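Local coordinates for protein polysaccharide deacetylase (Streptococcus pyogenes, PDB 6DQ3) that removes N-acetyl groups from the cell wall linkage unit of streptococcal rhamnopolysaccharides, as a zinc-bearing member of the carbohydrate esterase 4 family, at residues T196-A201 with N211-L216; K8-M13 with K70-T75. One frame throughout, in Å; residues are numbered along the deposited sequence. Where two conformers were deposited one is given.

Both contacts belong to one mixed beta sheet, their centres about 9 Å apart. Along the chain they come in series: contact 2 pairs the parallel strands 8-14 and 71-77, and contact 1 pairs 192-198 with 210-214 much later. Strand 8-14 also runs parallel to 210-214, joined where Ile213 O lies 2.8 Å from Met13 N and Ile213 N 2.8 Å from Ile11 O, both probable hydrogen bonds. Beginning and end of the chain thus close on each other. The side chains of Thr196 and Met13 lie about 4 and 5 Å from a bound acetate, and that of Arg212 about 7 Å from a zinc ion, consistent with a place beside the active site.

Contact 1 of 2, residues T196-A201 with N211-L216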
loop_
_atom_site.group_PDB
_atom_site.type_symbol
_atom_site.label_atom_id
_atom_site.label_comp_id
_atom_site.label_asym_id
_atom_site.label_seq_id
_atom_site.Cartn_x
_atom_site.Cartn_y
_atom_site.Cartn_z
ATOM N N THR A 196 4.323 -2.309 9.247
ATOM C CA THR A 196 4.775 -3.628 8.819
ATOM C C THR A 196 4.530 -4.699 9.883
ATOM O O THR A 196 5.098 -5.793 9.795
ATOM C CB THR A 196 6.258 -3.603 8.417
ATOM O OG1 THR A 196 7.077 -3.185 9.517
ATOM C CG2 THR A 196 6.480 -2.661 7.228
ATOM N N ASN A 197 3.704 -4.402 10.894
ATOM C CA ASN A 197 3.314 -5.403 11.882
ATOM C C ASN A 197 2.454 -6.471 11.208
ATOM O O ASN A 197 1.419 -6.154 10.614
ATOM C CB ASN A 197 2.537 -4.758 13.032
ATOM C CG ASN A 197 3.331 -3.681 13.760
ATOM O OD1 ASN A 197 4.559 -3.712 13.806
ATOM N ND2 ASN A 197 2.619 -2.722 14.342
ATOM N N GLU A 198 2.856 -7.736 11.328
ATOM C CA GLU A 198 2.202 -8.813 10.586
ATOM C C GLU A 198 0.842 -9.178 11.176
ATOM O O GLU A 198 0.704 -9.372 12.389
ATOM C CB GLU A 198 3.109 -10.045 10.558
ATOM C CG GLU A 198 2.561 -11.255 9.808
ATOM C CD GLU A 198 2.453 -11.039 8.306
ATOM O OE1 GLU A 198 3.175 -10.177 7.759
ATOM O OE2 GLU A 198 1.639 -11.737 7.670
ATOM N N GLY A 199 -0.150 -9.284 10.308
ATOM C CA GLY A 199 -1.459 -9.783 10.688
ATOM C C GLY A 199 -2.557 -9.134 9.872
ATOM O O GLY A 199 -2.343 -8.176 9.130
ATOM N N ILE A 200 -3.760 -9.700 10.007
ATOM C CA ILE A 200 -4.953 -9.064 9.460
ATOM C C ILE A 200 -5.249 -7.797 10.257
ATOM O O ILE A 200 -4.923 -7.693 11.447
ATOM C CB ILE A 200 -6.144 -10.041 9.487
ATOM C CG1 ILE A 200 -5.777 -11.310 8.711
ATOM C CG2 ILE A 200 -7.386 -9.387 8.920
ATOM C CD1 ILE A 200 -6.808 -12.422 8.784
ATOM N N ALA A 201 -5.871 -6.820 9.600
ATOM C CA ALA A 201 -6.073 -5.508 10.199
ATOM C C ALA A 201 -7.473 -5.362 10.791
ATOM O O ALA A 201 -8.426 -6.024 10.374
ATOM C CB ALA A 201 -5.839 -4.390 9.179
ATOM N N ASN A 211 -2.228 -3.229 10.865
ATOM C CA ASN A 211 -1.420 -4.379 10.485
ATOM C C ASN A 211 -1.449 -4.577 8.972
ATOM O O ASN A 211 -2.407 -4.196 8.295
ATOM C CB ASN A 211 -1.939 -5.671 11.130
ATOM C CG ASN A 211 -1.845 -5.681 12.640
ATOM O OD1 ASN A 211 -1.146 -4.876 13.250
ATOM N ND2 ASN A 211 -2.553 -6.625 13.254
ATOM N N ARG A 212 -0.408 -5.222 8.449
ATOM C CA ARG A 212 -0.402 -5.669 7.061
ATOM C C ARG A 212 0.121 -7.094 6.981
ATOM O O ARG A 212 0.796 -7.584 7.889
ATOM C CB ARG A 212 0.438 -4.740 6.172
ATOM C CG ARG A 212 -0.190 -3.366 5.980
ATOM C CD ARG A 212 0.377 -2.651 4.764
ATOM N NE ARG A 212 1.697 -2.079 5.018
ATOM C CZ ARG A 212 2.426 -1.447 4.106
ATOM N NH1 ARG A 212 1.967 -1.304 2.865
ATOM N NH2 ARG A 212 3.612 -0.959 4.431
ATOM N N ILE A 213 -0.223 -7.761 5.883
ATOM C CA ILE A 213 0.209 -9.129 5.610
ATOM C C ILE A 213 1.325 -9.044 4.579
ATOM O O ILE A 213 1.093 -8.621 3.441
ATOM C CB ILE A 213 -0.949 -10.001 5.106
ATOM C CG1 ILE A 213 -2.003 -10.172 6.200
ATOM C CG2 ILE A 213 -0.421 -11.347 4.618
ATOM C CD1 ILE A 213 -3.356 -10.636 5.677
ATOM N N ARG A 214 2.538 -9.432 4.970
ATOM C CA ARG A 214 3.669 -9.387 4.053
ATOM C C ARG A 214 3.548 -10.522 3.042
ATOM O O ARG A 214 3.338 -11.681 3.416
ATOM C CB ARG A 214 4.993 -9.491 4.809
ATOM C CG ARG A 214 6.219 -9.375 3.899
ATOM C CD ARG A 214 7.532 -9.572 4.646
ATOM N NE ARG A 214 7.794 -8.530 5.637
ATOM C CZ ARG A 214 8.266 -7.320 5.352
ATOM N NH1 ARG A 214 8.518 -6.977 4.096
ATOM N NH2 ARG A 214 8.478 -6.445 6.326
ATOM N N ILE A 215 3.677 -10.185 1.763
ATOM C CA ILE A 215 3.638 -11.185 0.701
ATOM C C ILE A 215 5.029 -11.787 0.555
ATOM O O ILE A 215 5.988 -11.087 0.214
ATOM C CB ILE A 215 3.157 -10.573 -0.622
ATOM C CG1 ILE A 215 1.763 -9.968 -0.456
ATOM C CG2 ILE A 215 3.177 -11.627 -1.723
ATOM C CD1 ILE A 215 0.694 -10.957 -0.035
ATOM N N LEU A 216 5.145 -13.064 0.830
ATOM C CA LEU A 216 6.405 -13.768 0.667
ATOM C C LEU A 216 6.510 -14.326 -0.750
ATOM O O LEU A 216 5.491 -14.630 -1.377
ATOM C CB LEU A 216 6.505 -14.906 1.675
ATOM C CG LEU A 216 6.391 -14.489 3.144
ATOM C CD1 LEU A 216 6.237 -15.702 4.043
ATOM C CD2 LEU A 216 7.609 -13.670 3.547
HETATM O O HOH W 1 7.751 -6.898 9.326
HETATM O O HOH W 2 -0.024 -2.355 13.532
HETATM O O HOH W 3 2.929 -12.980 5.766
HETATM O O HOH W 4 -3.693 -6.734 7.285
#
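Glu198 reaches across to the backbone of Arg214, whose N donates to Glu198 OE1 at 3.0 Å, nearly straight (171°) and on the syn lone pair. A bend at chi2 (68°) carries the carboxylate there, although the CB of Glu198 points away from 211-216. Its other oxygen, OE2, takes a water that also donates to Arg214 O. Beside this grip the main chains pair in parallel: Arg212 N donates to Asn197 O at 3.0 Å, and Gly199 N to Arg212 O at 3.1 Å.

Asn211 fastens the turn that follows. Its ND2 donates to Ile200 O at 3.2 Å, from above the carbonyl plane. Gly199 takes a phi of 148°, readily reached by glycine, and its O lies 3.2 Å from Asn211 CB. Beyond it, Ile200 CG1 packs alongside Ile213 CD1 at 3.9 Å.

Further out, Arg212 turns away from 196-201 to a salt bridge with Asp77, its NE bonding Thr195 O. The arrangement is a short parallel bridge, Glu198 with Arg212, after which the first chain leaves the pairing, within the deformed (beta/alpha) barrel (NodB homology domain) found in carbohydrate esterase 4 enzymes.

Contact 2 of 2, residues K8-M13 with K70-T75; sequences KIPILM and KVVWLT
The indole of Trp73 has the methyl CG2 of Thr75 over the centre of one face, 3.5 Å above the plane, and Ile11 CD1 at its edge, near the plane and 3.7 Å from CE3. They ride on 8-14 and 71-77, neighbouring parallel strands of the deformed (beta/alpha) barrel (NodB homology domain) of carbohydrate esterase 4 enzymes. Ile11 and Trp73 lie side by side and point the same way. With CG anti to the backbone N (chi1 -173°) and beside the carbonyl carbon, the ring leans toward the following residues, while NE1 bonds Thr99. Pro54 and Val57 of helix 54-63 also pack against the indole.

The axes of segments 11-13 and 71-75 approach to 4.8 Å, with 26° between their directions. The register pairs Ile11 with Trp73, Leu12 with Leu74 and Met13 with Thr75. Trp73 N donates to Pro10 O at 3.0 Å, and Leu12 N to Trp73 O at 2.9 Å; Trp73 thus bonds to the two residues flanking its register partner Ile11, as in regular parallel pairing.

The face carrying Leu12 and Leu74 is aliphatic: Leu12 CD1 lies 3.7 Å from Leu74 CD2, and Leu12 CG meets Val72 CG2 at 3.8 Å, those two side chains crossing at about a right angle. Met228 of helix 221-228 covers Leu12, Val72 and Pro10. Nearer the start of the strands, Ile9 CG1 rests against Val71 CG2 and the Pro10 ring sits against Val71 O.

At the other end Leu12 O accepts two bonds from one residue, from Thr75 N and, at 2.7 Å, from Thr75 OG1, while the same OG1 accepts a hydrogen bond from Arg212 NH1.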
loop_
_atom_site.group_PDB
_atom_site.type_symbol
_atom_site.label_atom_id
_atom_site.label_comp_id
_atom_site.label_asym_id
_atom_site.label_seq_id
_atom_site.Cartn_x
_atom_site.Cartn_y
_atom_site.Cartn_z
ATOM N N LYS A 8 -12.748 -7.178 10.190
ATOM C CA LYS A 8 -11.338 -7.372 9.899
ATOM C C LYS A 8 -11.120 -7.267 8.393
ATOM O O LYS A 8 -12.000 -7.607 7.595
ATOM C CB LYS A 8 -10.854 -8.724 10.426
ATOM C CG LYS A 8 -10.749 -8.781 11.950
ATOM C CD LYS A 8 -10.533 -10.206 12.436
ATOM C CE LYS A 8 -10.382 -10.255 13.951
ATOM N NZ LYS A 8 -10.289 -11.658 14.433
ATOM N N ILE A 9 -9.952 -6.763 8.018
ATOM C CA ILE A 9 -9.618 -6.524 6.617
ATOM C C ILE A 9 -8.179 -6.960 6.374
ATOM O O ILE A 9 -7.258 -6.416 7.003
ATOM C CB ILE A 9 -9.800 -5.045 6.243
ATOM C CG1 ILE A 9 -11.264 -4.621 6.366
ATOM C CG2 ILE A 9 -9.290 -4.782 4.829
ATOM C CD1 ILE A 9 -11.492 -3.141 6.113
ATOM N N PRO A 10 -7.932 -7.925 5.485
ATOM C CA PRO A 10 -6.546 -8.229 5.105
ATOM C C PRO A 10 -5.978 -7.125 4.225
ATOM O O PRO A 10 -6.564 -6.760 3.202
ATOM C CB PRO A 10 -6.659 -9.559 4.349
ATOM C CG PRO A 10 -8.060 -9.565 3.808
ATOM C CD PRO A 10 -8.908 -8.813 4.820
ATOM N N ILE A 11 -4.844 -6.582 4.642
ATOM C CA ILE A 11 -4.149 -5.530 3.913
ATOM C C ILE A 11 -2.832 -6.135 3.444
ATOM O O ILE A 11 -1.888 -6.268 4.227
ATOM C CB ILE A 11 -3.908 -4.288 4.776
ATOM C CG1 ILE A 11 -5.219 -3.732 5.332
ATOM C CG2 ILE A 11 -3.182 -3.218 3.965
ATOM C CD1 ILE A 11 -4.997 -2.650 6.368
ATOM N N LEU A 12 -2.767 -6.511 2.170
ATOM C CA LEU A 12 -1.582 -7.169 1.645
ATOM C C LEU A 12 -0.505 -6.141 1.339
ATOM O O LEU A 12 -0.779 -5.078 0.773
ATOM C CB LEU A 12 -1.927 -7.965 0.387
ATOM C CG LEU A 12 -3.045 -9.000 0.543
ATOM C CD1 LEU A 12 -3.175 -9.823 -0.741
ATOM C CD2 LEU A 12 -2.823 -9.896 1.745
ATOM N N MET A 13 0.723 -6.462 1.728
ATOM C CA MET A 13 1.869 -5.592 1.504
ATOM C C MET A 13 2.787 -6.244 0.479
ATOM O O MET A 13 3.494 -7.208 0.793
ATOM C CB MET A 13 2.625 -5.312 2.801
ATOM C CG MET A 13 3.903 -4.506 2.581
ATOM S SD MET A 13 4.770 -4.075 4.098
ATOM C CE MET A 13 5.029 -5.688 4.821
ATOM N N LYS A 70 -16.070 -10.953 1.298
ATOM C CA LYS A 70 -14.617 -11.049 1.209
ATOM C C LYS A 70 -14.062 -9.758 0.625
ATOM O O LYS A 70 -14.449 -9.348 -0.474
ATOM C CB LYS A 70 -14.202 -12.255 0.370
ATOM C CG LYS A 70 -14.873 -13.535 0.826
ATOM C CD LYS A 70 -14.185 -14.754 0.260
ATOM C CE LYS A 70 -15.033 -15.991 0.470
ATOM N NZ LYS A 70 -14.789 -16.977 -0.614
ATOM N N VAL A 71 -13.166 -9.112 1.371
ATOM C CA VAL A 71 -12.577 -7.845 0.965
ATOM C C VAL A 71 -11.075 -7.907 1.208
ATOM O O VAL A 71 -10.583 -8.657 2.053
ATOM C CB VAL A 71 -13.176 -6.633 1.719
ATOM C CG1 VAL A 71 -14.686 -6.608 1.588
ATOM C CG2 VAL A 71 -12.744 -6.652 3.180
ATOM N N VAL A 72 -10.347 -7.083 0.460
ATOM C CA VAL A 72 -8.900 -7.004 0.595
ATOM C C VAL A 72 -8.451 -5.623 0.147
ATOM O O VAL A 72 -9.034 -5.023 -0.759
ATOM C CB VAL A 72 -8.188 -8.109 -0.221
ATOM C CG1 VAL A 72 -8.538 -7.989 -1.698
ATOM C CG2 VAL A 72 -6.691 -8.026 0.001
ATOM N N TRP A 73 -7.406 -5.117 0.798
ATOM C CA TRP A 73 -6.748 -3.876 0.408
ATOM C C TRP A 73 -5.350 -4.240 -0.078
ATOM O O TRP A 73 -4.490 -4.622 0.721
ATOM C CB TRP A 73 -6.694 -2.892 1.573
ATOM C CG TRP A 73 -6.171 -1.538 1.198
ATOM C CD1 TRP A 73 -6.014 -1.030 -0.067
ATOM C CD2 TRP A 73 -5.718 -0.521 2.096
ATOM N NE1 TRP A 73 -5.505 0.245 -0.002
ATOM C CE2 TRP A 73 -5.313 0.580 1.313
ATOM C CE3 TRP A 73 -5.620 -0.430 3.488
ATOM C CZ2 TRP A 73 -4.817 1.753 1.878
ATOM C CZ3 TRP A 73 -5.129 0.734 4.043
ATOM C CH2 TRP A 73 -4.735 1.808 3.240
ATOM N N LEU A 74 -5.134 -4.136 -1.388
ATOM C CA LEU A 74 -3.837 -4.416 -1.987
ATOM C C LEU A 74 -2.988 -3.154 -1.921
ATOM O O LEU A 74 -3.360 -2.126 -2.503
ATOM C CB LEU A 74 -3.986 -4.862 -3.441
ATOM C CG LEU A 74 -4.902 -6.032 -3.793
ATOM C CD1 LEU A 74 -4.845 -6.275 -5.303
ATOM C CD2 LEU A 74 -4.517 -7.261 -3.018
ATOM N N THR A 75 -1.851 -3.228 -1.226
ATOM C CA THR A 75 -0.958 -2.085 -1.087
ATOM C C THR A 75 0.446 -2.419 -1.570
ATOM O O THR A 75 0.940 -3.534 -1.370
ATOM C CB THR A 75 -0.884 -1.580 0.370
ATOM O OG1 THR A 75 -0.176 -2.516 1.196
ATOM C CG2 THR A 75 -2.283 -1.360 0.937
#